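Local coordinates for protein putidaredoxin reductase (Pseudomonas putida, PDB 1Q1R) that probably uses its bound FAD to pass electrons from NADH to putidaredoxin, the iron-sulfur protein that supplies the cytochrome P450cam monooxygenase, at residues A[127-135]-A[239-248]; A[40-48]-A[60-68]. All coordinates share one frame; numbering follows the deposited sequence.

Interaction 1 (A[127-135]-A[239-248]); sequences ANNFRYLRT and ADLVIAGIGL. With FAD (flavin-adenine dinucleotide), chain C.
F130 and R131 pair in parallel with V242 and I243, the short strands 130-132 and 241-244 running 4.7 Å apart at 24°, joined by the backbone bonds V242 N to N129 O, R131 N to V242 O and A244 N to R131 O. N129 extends this ladder with its side chain: ND2 gives a hydrogen bond of 3.0 Å to D240 O, in the plane of its own amide but from above the plane of that carbonyl, and a second to V226 O. With CG anti to the backbone N (chi1 179°), the F130 ring reaches along the sheet, CD1 lying 3.4 Å from V242 CG1 and CZ 3.7 Å from A244 CB. A244 also receives Y132 CE2 on its methyl at 3.8 Å; so small a residue suits a place shared by two rings. Strand 130-132 is the outermost of a five-stranded parallel sheet, in which 241-244 separates it from strand 151-155; that strand leads into a GxGxxG pattern, consistent with the NADH-binding domain of the glutathione reductase fold. Beyond the paired residues a water bridges L133 N and A244 O, and the segments part until R134 meets L248. The guanidinium has L248 CD1 over one face, while FAD O1A lies at its edge, 3.0 Å from NH2, with a weak second bond from NE; NH2 also forms a salt bridge with D284. A leucine in place of R134 would probably leave the FAD phosphate without this positive partner and D284 without its ion pair.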
loop_
_atom_site.group_PDB
_atom_site.type_symbol
_atom_site.label_atom_id
_atom_site.label_comp_id
_atom_site.label_asym_id
_atom_site.label_seq_id
_atom_site.Cartn_x
_atom_site.Cartn_y
_atom_site.Cartn_z
ATOM N N ALA A 127 18.267 14.092 10.696
ATOM C CA ALA A 127 17.790 15.455 10.471
ATOM C C ALA A 127 16.263 15.535 10.545
ATOM O O ALA A 127 15.560 14.669 10.022
ATOM C CB ALA A 127 18.277 15.960 9.120
ATOM N N ASN A 128 15.753 16.581 11.192
ATOM C CA ASN A 128 14.311 16.737 11.330
ATOM C C ASN A 128 13.659 17.120 10.003
ATOM O O ASN A 128 12.429 17.092 9.876
ATOM C CB ASN A 128 13.992 17.776 12.412
ATOM C CG ASN A 128 14.294 19.188 11.977
ATOM O OD1 ASN A 128 15.240 19.432 11.233
ATOM N ND2 ASN A 128 13.493 20.136 12.455
ATOM N N ASN A 129 14.481 17.474 9.015
ATOM C CA ASN A 129 13.948 17.834 7.712
ATOM C C ASN A 129 14.217 16.772 6.643
ATOM O O ASN A 129 14.213 17.055 5.448
ATOM C CB ASN A 129 14.454 19.217 7.272
ATOM C CG ASN A 129 15.920 19.231 6.926
ATOM O OD1 ASN A 129 16.709 18.443 7.444
ATOM N ND2 ASN A 129 16.302 20.162 6.065
ATOM N N PHE A 130 14.459 15.547 7.096
ATOM C CA PHE A 130 14.640 14.400 6.210
ATOM C C PHE A 130 13.711 13.360 6.824
ATOM O O PHE A 130 13.889 12.980 7.978
ATOM C CB PHE A 130 16.066 13.842 6.233
ATOM C CG PHE A 130 16.244 12.634 5.342
ATOM C CD1 PHE A 130 16.666 12.779 4.023
ATOM C CD2 PHE A 130 15.907 11.363 5.798
ATOM C CE1 PHE A 130 16.744 11.681 3.168
ATOM C CE2 PHE A 130 15.980 10.253 4.947
ATOM C CZ PHE A 130 16.399 10.417 3.631
ATOM N N ARG A 131 12.723 12.901 6.065
ATOM C CA ARG A 131 11.778 11.925 6.591
ATOM C C ARG A 131 11.288 10.934 5.553
ATOM O O ARG A 131 11.307 11.212 4.354
ATOM C CB ARG A 131 10.538 12.635 7.154
ATOM C CG ARG A 131 10.680 13.224 8.552
ATOM C CD ARG A 131 10.337 12.192 9.620
ATOM N NE ARG A 131 10.363 12.782 10.953
ATOM C CZ ARG A 131 9.965 12.162 12.060
ATOM N NH1 ARG A 131 9.503 10.920 12.003
ATOM N NH2 ARG A 131 10.020 12.796 13.226
ATOM N N TYR A 132 10.851 9.779 6.045
ATOM C CA TYR A 132 10.232 8.748 5.224
ATOM C C TYR A 132 8.760 8.987 5.580
ATOM O O TYR A 132 8.475 9.714 6.535
ATOM C CB TYR A 132 10.659 7.346 5.677
ATOM C CG TYR A 132 12.120 7.056 5.429
ATOM C CD1 TYR A 132 13.091 7.387 6.378
ATOM C CD2 TYR A 132 12.539 6.499 4.220
ATOM C CE1 TYR A 132 14.451 7.173 6.125
ATOM C CE2 TYR A 132 13.889 6.281 3.951
ATOM C CZ TYR A 132 14.840 6.622 4.908
ATOM O OH TYR A 132 16.172 6.424 4.636
ATOM N N LEU A 133 7.825 8.402 4.842
ATOM C CA LEU A 133 6.415 8.614 5.161
ATOM C C LEU A 133 5.656 7.311 5.357
ATOM O O LEU A 133 5.301 6.641 4.392
ATOM C CB LEU A 133 5.735 9.447 4.069
ATOM C CG LEU A 133 4.216 9.668 4.200
ATOM C CD1 LEU A 133 3.874 10.274 5.562
ATOM C CD2 LEU A 133 3.744 10.581 3.075
ATOM N N ARG A 134 5.408 6.958 6.615
ATOM C CA ARG A 134 4.683 5.733 6.924
ATOM C C ARG A 134 3.852 5.895 8.200
ATOM O O ARG A 134 2.739 5.386 8.284
ATOM C CB ARG A 134 5.671 4.566 7.080
ATOM C CG ARG A 134 5.227 3.222 6.460
ATOM C CD ARG A 134 3.946 2.704 7.070
ATOM N NE ARG A 134 3.712 1.268 6.851
ATOM C CZ ARG A 134 3.403 0.700 5.686
ATOM N NH1 ARG A 134 3.292 1.423 4.579
ATOM N NH2 ARG A 134 3.151 -0.601 5.640
ATOM N N THR A 135 4.380 6.619 9.185
ATOM C CA THR A 135 3.670 6.802 10.448
ATOM C C THR A 135 2.979 8.153 10.564
ATOM O O THR A 135 3.258 9.080 9.805
ATOM C CB THR A 135 4.618 6.679 11.653
ATOM O OG1 THR A 135 5.499 7.814 11.676
ATOM C CG2 THR A 135 5.441 5.397 11.558
ATOM N N ALA A 239 17.824 22.053 -0.676
ATOM C CA ALA A 239 16.566 21.577 -0.117
ATOM C C ALA A 239 16.308 22.028 1.311
ATOM O O ALA A 239 17.222 22.079 2.132
ATOM C CB ALA A 239 16.520 20.056 -0.180
ATOM N N ASP A 240 15.052 22.353 1.594
ATOM C CA ASP A 240 14.646 22.746 2.939
ATOM C C ASP A 240 13.999 21.519 3.573
ATOM O O ASP A 240 13.897 21.410 4.794
ATOM C CB ASP A 240 13.627 23.886 2.887
ATOM C CG ASP A 240 14.215 25.162 2.333
ATOM O OD1 ASP A 240 15.214 25.640 2.905
ATOM O OD2 ASP A 240 13.681 25.685 1.331
ATOM N N LEU A 241 13.572 20.590 2.721
ATOM C CA LEU A 241 12.913 19.371 3.173
ATOM C C LEU A 241 13.189 18.232 2.200
ATOM O O LEU A 241 13.204 18.436 0.987
ATOM C CB LEU A 241 11.402 19.608 3.261
ATOM C CG LEU A 241 10.498 18.483 3.766
ATOM C CD1 LEU A 241 10.831 18.159 5.221
ATOM C CD2 LEU A 241 9.036 18.923 3.637
ATOM N N VAL A 242 13.410 17.038 2.737
ATOM C CA VAL A 242 13.666 15.863 1.912
ATOM C C VAL A 242 12.777 14.732 2.391
ATOM O O VAL A 242 12.773 14.388 3.571
ATOM C CB VAL A 242 15.144 15.392 1.994
ATOM C CG1 VAL A 242 15.327 14.112 1.173
ATOM C CG2 VAL A 242 16.076 16.482 1.471
ATOM N N ILE A 243 12.008 14.167 1.471
ATOM C CA ILE A 243 11.120 13.061 1.793
ATOM C C ILE A 243 11.537 11.887 0.924
ATOM O O ILE A 243 11.558 11.987 -0.302
ATOM C CB ILE A 243 9.660 13.434 1.514
ATOM C CG1 ILE A 243 9.244 14.581 2.441
ATOM C CG2 ILE A 243 8.762 12.211 1.704
ATOM C CD1 ILE A 243 7.918 15.213 2.071
ATOM N N ALA A 244 11.886 10.779 1.567
ATOM C CA ALA A 244 12.335 9.601 0.843
ATOM C C ALA A 244 11.313 8.472 0.859
ATOM O O ALA A 244 10.684 8.194 1.881
ATOM C CB ALA A 244 13.668 9.110 1.426
ATOM N N GLY A 245 11.166 7.823 -0.291
ATOM C CA GLY A 245 10.240 6.717 -0.417
ATOM C C GLY A 245 10.726 5.812 -1.533
ATOM O O GLY A 245 10.372 6.006 -2.694
ATOM N N ILE A 246 11.547 4.829 -1.182
ATOM C CA ILE A 246 12.088 3.907 -2.171
ATOM C C ILE A 246 11.589 2.481 -1.974
ATOM O O ILE A 246 12.306 1.522 -2.254
ATOM C CB ILE A 246 13.632 3.900 -2.139
ATOM C CG1 ILE A 246 14.124 3.489 -0.751
ATOM C CG2 ILE A 246 14.159 5.276 -2.506
ATOM C CD1 ILE A 246 15.617 3.283 -0.666
ATOM N N GLY A 247 10.359 2.341 -1.490
ATOM C CA GLY A 247 9.815 1.013 -1.288
ATOM C C GLY A 247 9.634 0.627 0.161
ATOM O O GLY A 247 10.055 1.340 1.074
ATOM N N LEU A 248 9.017 -0.532 0.362
ATOM C CA LEU A 248 8.737 -1.046 1.690
ATOM C C LEU A 248 9.395 -2.404 1.908
ATOM O O LEU A 248 9.521 -3.200 0.977
ATOM C CB LEU A 248 7.222 -1.199 1.861
ATOM C CG LEU A 248 6.663 -1.433 3.259
ATOM C CD1 LEU A 248 6.750 -0.129 4.047
ATOM C CD2 LEU A 248 5.210 -1.893 3.165
HETATM P PA FAD C . 0.968 -1.607 8.660
HETATM O O1A FAD C . 2.425 -1.407 8.477
HETATM O O2A FAD C . 0.061 -0.462 8.414
HETATM O O5B FAD C . 0.687 -2.151 10.140
HETATM C C5B FAD C . 1.570 -3.075 10.787
HETATM C C4B FAD C . 1.778 -2.624 12.243
HETATM O O4B FAD C . 2.346 -3.730 13.032
HETATM C C3B FAD C . 2.802 -1.481 12.324
HETATM O O3B FAD C . 2.400 -0.561 13.347
HETATM C C2B FAD C . 4.066 -2.184 12.753
HETATM O O2B FAD C . 4.923 -1.282 13.459
HETATM C C1B FAD C . 3.520 -3.227 13.707
HETATM N N9A FAD C . 4.487 -4.304 14.053
HETATM C C8A FAD C . 5.322 -4.942 13.214
HETATM N N7A FAD C . 6.047 -5.828 13.910
HETATM C C5A FAD C . 5.670 -5.752 15.183
HETATM C C6A FAD C . 6.065 -6.412 16.349
HETATM N N6A FAD C . 7.026 -7.332 16.308
HETATM N N1A FAD C . 5.467 -6.098 17.525
HETATM C C2A FAD C . 4.506 -5.165 17.583
HETATM N N3A FAD C . 4.116 -4.519 16.475
HETATM C C4A FAD C . 4.680 -4.793 15.274
HETATM N N1 FAD C . -3.306 1.762 -0.067
HETATM C C2 FAD C . -4.372 1.924 -0.962
HETATM O O2 FAD C . -5.033 0.948 -1.313
HETATM N N3 FAD C . -4.684 3.209 -1.439
HETATM C C4 FAD C . -3.930 4.328 -1.014
HETATM O O4 FAD C . -4.243 5.450 -1.405
HETATM C C4X FAD C . -2.860 4.161 -0.119
HETATM N N5 FAD C . -2.159 5.239 0.339
HETATM C C5X FAD C . -1.161 5.120 1.263
HETATM C C6 FAD C . -0.482 6.265 1.731
HETATM C C7 FAD C . 0.534 6.145 2.706
HETATM C C7M FAD C . 1.284 7.407 3.174
HETATM C C8 FAD C . 0.866 4.867 3.225
HETATM C C8M FAD C . 1.945 4.699 4.305
HETATM C C9 FAD C . 0.189 3.727 2.757
HETATM C C9A FAD C . -0.822 3.847 1.778
HETATM N N10 FAD C . -1.528 2.707 1.305
HETATM C C10 FAD C . -2.556 2.873 0.354
HETATM C "C1'" FAD C . -1.179 1.340 1.799
HETATM C "C2'" FAD C . -2.193 0.867 2.843
HETATM O "O2'" FAD C . -2.379 1.901 3.815
HETATM C "C3'" FAD C . -1.716 -0.425 3.531
HETATM O "O3'" FAD C . -1.436 -1.412 2.530
HETATM C "C4'" FAD C . -2.786 -0.955 4.494
HETATM O "O4'" FAD C . -3.069 0.035 5.486
HETATM C "C5'" FAD C . -2.346 -2.249 5.200
HETATM O "O5'" FAD C . -1.306 -2.019 6.165
HETATM P P FAD C . -0.939 -3.199 7.207
HETATM O O1P FAD C . -1.880 -3.119 8.344
HETATM O O2P FAD C . -0.876 -4.467 6.447
HETATM O O3P FAD C . 0.570 -2.844 7.688
HETATM O O HOH W 1 8.622 6.784 2.743
#

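Interaction 2 (A[40-48]-A[60-68]); sequences VIPHHLPPL and ESLYLRTPD. With FAD (flavin-adenine dinucleotide), chain C.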
loop_
_atom_site.group_PDB
_atom_site.type_symbol
_atom_site.label_atom_id
_atom_site.label_comp_id
_atom_site.label_asym_id
_atom_site.label_seq_id
_atom_site.Cartn_x
_atom_site.Cartn_y
_atom_site.Cartn_z
ATOM N N VAL A 40 0.106 5.368 19.069
ATOM C CA VAL A 40 -1.118 6.035 18.634
ATOM C C VAL A 40 -2.318 5.108 18.447
ATOM O O VAL A 40 -2.180 3.893 18.295
ATOM C CB VAL A 40 -0.904 6.755 17.286
ATOM C CG1 VAL A 40 0.295 7.696 17.373
ATOM C CG2 VAL A 40 -0.698 5.727 16.187
ATOM N N ILE A 41 -3.502 5.707 18.449
ATOM C CA ILE A 41 -4.744 4.974 18.232
ATOM C C ILE A 41 -4.729 4.552 16.756
ATOM O O ILE A 41 -4.420 5.364 15.888
ATOM C CB ILE A 41 -5.957 5.893 18.487
ATOM C CG1 ILE A 41 -5.953 6.352 19.946
ATOM C CG2 ILE A 41 -7.256 5.166 18.145
ATOM C CD1 ILE A 41 -6.772 7.600 20.195
ATOM N N PRO A 42 -5.043 3.278 16.457
ATOM C CA PRO A 42 -5.042 2.818 15.060
ATOM C C PRO A 42 -5.719 3.809 14.112
ATOM O O PRO A 42 -6.822 4.287 14.379
ATOM C CB PRO A 42 -5.755 1.476 15.146
ATOM C CG PRO A 42 -5.240 0.946 16.477
ATOM C CD PRO A 42 -5.369 2.170 17.376
ATOM N N HIS A 43 -5.054 4.116 13.002
ATOM C CA HIS A 43 -5.589 5.087 12.052
ATOM C C HIS A 43 -5.352 4.706 10.592
ATOM O O HIS A 43 -4.476 3.900 10.281
ATOM C CB HIS A 43 -4.934 6.443 12.290
ATOM C CG HIS A 43 -3.459 6.433 12.030
ATOM N ND1 HIS A 43 -2.536 6.076 12.990
ATOM C CD2 HIS A 43 -2.754 6.646 10.894
ATOM C CE1 HIS A 43 -1.327 6.063 12.456
ATOM N NE2 HIS A 43 -1.432 6.405 11.186
ATOM N N HIS A 44 -6.128 5.325 9.701
ATOM C CA HIS A 44 -6.009 5.102 8.261
ATOM C C HIS A 44 -4.663 5.658 7.802
ATOM O O HIS A 44 -4.142 6.609 8.394
ATOM C CB HIS A 44 -7.119 5.850 7.510
ATOM C CG HIS A 44 -8.498 5.334 7.785
ATOM N ND1 HIS A 44 -8.997 4.194 7.194
ATOM C CD2 HIS A 44 -9.481 5.801 8.592
ATOM C CE1 HIS A 44 -10.230 3.981 7.626
ATOM N NE2 HIS A 44 -10.547 4.943 8.474
ATOM N N LEU A 45 -4.115 5.074 6.740
ATOM C CA LEU A 45 -2.846 5.525 6.184
ATOM C C LEU A 45 -2.993 6.405 4.937
ATOM O O LEU A 45 -2.286 7.405 4.794
ATOM C CB LEU A 45 -1.965 4.317 5.839
ATOM C CG LEU A 45 -0.792 3.990 6.762
ATOM C CD1 LEU A 45 -1.149 4.292 8.206
ATOM C CD2 LEU A 45 -0.384 2.532 6.565
ATOM N N PRO A 46 -3.911 6.048 4.018
ATOM C CA PRO A 46 -4.099 6.838 2.792
ATOM C C PRO A 46 -4.164 8.358 2.939
ATOM O O PRO A 46 -3.598 9.082 2.125
ATOM C CB PRO A 46 -5.376 6.251 2.195
ATOM C CG PRO A 46 -5.255 4.799 2.574
ATOM C CD PRO A 46 -4.809 4.877 4.024
ATOM N N PRO A 47 -4.849 8.865 3.978
ATOM C CA PRO A 47 -4.934 10.320 4.147
ATOM C C PRO A 47 -3.578 10.981 4.399
ATOM O O PRO A 47 -3.428 12.181 4.183
ATOM C CB PRO A 47 -5.867 10.480 5.350
ATOM C CG PRO A 47 -6.730 9.252 5.298
ATOM C CD PRO A 47 -5.719 8.173 4.950
ATOM N N LEU A 48 -2.599 10.198 4.849
ATOM C CA LEU A 48 -1.273 10.728 5.165
ATOM C C LEU A 48 -0.459 11.285 3.996
ATOM O O LEU A 48 0.558 11.946 4.214
ATOM C CB LEU A 48 -0.447 9.683 5.927
ATOM C CG LEU A 48 -1.086 9.138 7.210
ATOM C CD1 LEU A 48 -0.073 8.294 7.957
ATOM C CD2 LEU A 48 -1.575 10.276 8.089
ATOM N N GLU A 60 -8.926 13.333 14.336
ATOM C CA GLU A 60 -10.027 12.473 14.747
ATOM C C GLU A 60 -10.557 11.637 13.573
ATOM O O GLU A 60 -10.860 10.455 13.730
ATOM C CB GLU A 60 -11.144 13.348 15.323
ATOM C CG GLU A 60 -12.336 12.609 15.875
ATOM C CD GLU A 60 -13.351 13.566 16.479
ATOM O OE1 GLU A 60 -13.975 14.341 15.721
ATOM O OE2 GLU A 60 -13.510 13.551 17.713
ATOM N N SER A 61 -10.651 12.250 12.397
ATOM C CA SER A 61 -11.154 11.557 11.219
ATOM C C SER A 61 -10.256 10.393 10.788
ATOM O O SER A 61 -10.687 9.518 10.037
ATOM C CB SER A 61 -11.329 12.543 10.053
ATOM O OG SER A 61 -10.088 12.984 9.541
ATOM N N LEU A 62 -9.020 10.365 11.279
ATOM C CA LEU A 62 -8.090 9.295 10.917
ATOM C C LEU A 62 -8.308 7.951 11.626
ATOM O O LEU A 62 -7.884 6.915 11.121
ATOM C CB LEU A 62 -6.646 9.740 11.163
ATOM C CG LEU A 62 -6.088 10.956 10.422
ATOM C CD1 LEU A 62 -4.657 11.203 10.896
ATOM C CD2 LEU A 62 -6.126 10.735 8.922
ATOM N N TYR A 63 -8.948 7.961 12.792
ATOM C CA TYR A 63 -9.174 6.725 13.544
ATOM C C TYR A 63 -9.854 5.638 12.714
ATOM O O TYR A 63 -10.850 5.896 12.031
ATOM C CB TYR A 63 -10.037 6.997 14.785
ATOM C CG TYR A 63 -9.464 7.986 15.782
ATOM C CD1 TYR A 63 -10.292 8.603 16.725
ATOM C CD2 TYR A 63 -8.103 8.303 15.798
ATOM C CE1 TYR A 63 -9.783 9.511 17.660
ATOM C CE2 TYR A 63 -7.581 9.213 16.730
ATOM C CZ TYR A 63 -8.428 9.811 17.656
ATOM O OH TYR A 63 -7.925 10.714 18.575
ATOM N N LEU A 64 -9.312 4.422 12.772
ATOM C CA LEU A 64 -9.900 3.295 12.057
ATOM C C LEU A 64 -11.239 3.003 12.731
ATOM O O LEU A 64 -12.241 2.730 12.066
ATOM C CB LEU A 64 -8.991 2.064 12.147
ATOM C CG LEU A 64 -7.641 2.131 11.424
ATOM C CD1 LEU A 64 -6.935 0.782 11.543
ATOM C CD2 LEU A 64 -7.854 2.488 9.956
ATOM N N ARG A 65 -11.228 3.065 14.061
ATOM C CA ARG A 65 -12.415 2.849 14.893
ATOM C C ARG A 65 -12.285 3.795 16.084
ATOM O O ARG A 65 -11.172 4.067 16.529
ATOM C CB ARG A 65 -12.452 1.419 15.427
ATOM C CG ARG A 65 -12.363 0.347 14.373
ATOM C CD ARG A 65 -13.690 0.113 13.687
ATOM N NE ARG A 65 -13.539 -0.912 12.658
ATOM C CZ ARG A 65 -14.482 -1.785 12.324
ATOM N NH1 ARG A 65 -15.662 -1.760 12.940
ATOM N NH2 ARG A 65 -14.238 -2.687 11.381
ATOM N N THR A 66 -13.403 4.293 16.602
ATOM C CA THR A 66 -13.343 5.186 17.755
ATOM C C THR A 66 -12.746 4.403 18.919
ATOM O O THR A 66 -12.850 3.178 18.967
ATOM C CB THR A 66 -14.743 5.686 18.175
ATOM O OG1 THR A 66 -15.570 4.564 18.506
ATOM C CG2 THR A 66 -15.389 6.477 17.051
ATOM N N PRO A 67 -12.103 5.100 19.871
ATOM C CA PRO A 67 -11.493 4.439 21.029
ATOM C C PRO A 67 -12.467 3.588 21.845
ATOM O O PRO A 67 -12.086 2.542 22.371
ATOM C CB PRO A 67 -10.931 5.607 21.832
ATOM C CG PRO A 67 -10.554 6.583 20.762
ATOM C CD PRO A 67 -11.760 6.533 19.849
ATOM N N ASP A 68 -13.715 4.034 21.953
ATOM C CA ASP A 68 -14.714 3.287 22.714
ATOM C C ASP A 68 -15.050 1.957 22.052
ATOM O O ASP A 68 -15.379 0.984 22.731
ATOM C CB ASP A 68 -16.002 4.103 22.875
ATOM C CG ASP A 68 -15.815 5.336 23.744
ATOM O OD1 ASP A 68 -15.169 5.227 24.808
ATOM O OD2 ASP A 68 -16.327 6.413 23.367
HETATM P PA FAD C . 0.968 -1.607 8.660
HETATM O O1A FAD C . 2.425 -1.407 8.477
HETATM O O2A FAD C . 0.061 -0.462 8.414
HETATM O O5B FAD C . 0.687 -2.151 10.140
HETATM C C5B FAD C . 1.570 -3.075 10.787
HETATM C C4B FAD C . 1.778 -2.624 12.243
HETATM O O4B FAD C . 2.346 -3.730 13.032
HETATM C C3B FAD C . 2.802 -1.481 12.324
HETATM O O3B FAD C . 2.400 -0.561 13.347
HETATM C C2B FAD C . 4.066 -2.184 12.753
HETATM O O2B FAD C . 4.923 -1.282 13.459
HETATM C C1B FAD C . 3.520 -3.227 13.707
HETATM N N9A FAD C . 4.487 -4.304 14.053
HETATM C C8A FAD C . 5.322 -4.942 13.214
HETATM N N7A FAD C . 6.047 -5.828 13.910
HETATM C C5A FAD C . 5.670 -5.752 15.183
HETATM C C6A FAD C . 6.065 -6.412 16.349
HETATM N N6A FAD C . 7.026 -7.332 16.308
HETATM N N1A FAD C . 5.467 -6.098 17.525
HETATM C C2A FAD C . 4.506 -5.165 17.583
HETATM N N3A FAD C . 4.116 -4.519 16.475
HETATM C C4A FAD C . 4.680 -4.793 15.274
HETATM N N1 FAD C . -3.306 1.762 -0.067
HETATM C C2 FAD C . -4.372 1.924 -0.962
HETATM O O2 FAD C . -5.033 0.948 -1.313
HETATM N N3 FAD C . -4.684 3.209 -1.439
HETATM C C4 FAD C . -3.930 4.328 -1.014
HETATM O O4 FAD C . -4.243 5.450 -1.405
HETATM C C4X FAD C . -2.860 4.161 -0.119
HETATM N N5 FAD C . -2.159 5.239 0.339
HETATM C C5X FAD C . -1.161 5.120 1.263
HETATM C C6 FAD C . -0.482 6.265 1.731
HETATM C C7 FAD C . 0.534 6.145 2.706
HETATM C C7M FAD C . 1.284 7.407 3.174
HETATM C C8 FAD C . 0.866 4.867 3.225
HETATM C C8M FAD C . 1.945 4.699 4.305
HETATM C C9 FAD C . 0.189 3.727 2.757
HETATM C C9A FAD C . -0.822 3.847 1.778
HETATM N N10 FAD C . -1.528 2.707 1.305
HETATM C C10 FAD C . -2.556 2.873 0.354
HETATM C "C1'" FAD C . -1.179 1.340 1.799
HETATM C "C2'" FAD C . -2.193 0.867 2.843
HETATM O "O2'" FAD C . -2.379 1.901 3.815
HETATM C "C3'" FAD C . -1.716 -0.425 3.531
HETATM O "O3'" FAD C . -1.436 -1.412 2.530
HETATM C "C4'" FAD C . -2.786 -0.955 4.494
HETATM O "O4'" FAD C . -3.069 0.035 5.486
HETATM C "C5'" FAD C . -2.346 -2.249 5.200
HETATM O "O5'" FAD C . -1.306 -2.019 6.165
HETATM P P FAD C . -0.939 -3.199 7.207
HETATM O O1P FAD C . -1.880 -3.119 8.344
HETATM O O2P FAD C . -0.876 -4.467 6.447
HETATM O O3P FAD C . 0.570 -2.844 7.688
HETATM O O HOH W 2 -8.805 3.151 16.060
HETATM O O HOH W 3 -12.905 4.670 9.899
#
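L64 lays its CD2 methyl over one face of the H44 imidazole, 3.5 Å from the ring centroid and 14° off the normal, a CH-pi contact that a branched aliphatic end makes well. H44 has CG anti to its carbonyl carbon (chi1 -66°), which swings the ring back over L64, and at the ring's edge NE2 is hydrogen-bonded to a water lying in the ring plane; that water donates to L64 O. The other branch of L64, CD1, rests against P42 CB at 3.9 Å. Y63 and I41 cross at a slant: CG2 of I41 lies over one face of the phenol ring, toward its rim, and CD1 reaches Y63 CZ at 3.8 Å, while E60 CA covers the opposite face. L62 packs on P47, the two side chains sliding past each other in opposite directions, with L62 CD2 3.6 Å from P47 CB. Between these pairs the backbones form a single bridge at H43 and Y63. H44 N donates to L62 O at 2.8 Å, in the carbonyl plane; L64 N to P42 O is nearly straight at the hydrogen (171°) but comes from above that carbonyl's plane. A second water donates to both P42 O and R65 O. Proline's restricted phi suits both the extended chain at P42 and the 3-10 turn that P46 and P47 begin. Segment 40-48 runs beside the cofactor, where L45 CB approaches O2' of FAD and P46 CA lies 3.5 Å from flavin N5, forming part of the FAD pocket of a glutathione reductase-type flavoprotein.

In the fold
Interactions 1 and 2 lie with their centres about 22 Å apart, yet they meet at their ends and both touch FAD. L133 CD2 packs 3.6 Å from L48 O, and T135 O lies 3.9 Å from L48 CD1, joining the loop 40-48 to the chain that leaves strand 130-132 for helix 136-144. That helix receives side chains from both: R131, L133 and I243 of interaction 1, H43, L48 and L62 of interaction 2. The flavin methyl C7M sits near this junction, 3.8 Å from L133 CG and 4.0 Å from L48 CB. R134 of interaction 1 bonds the pyrophosphate, while 40-48 follows the flavin ring and ribityl chain and brings L45 CD2 within 3.5 Å of FAD phosphate oxygen O2A.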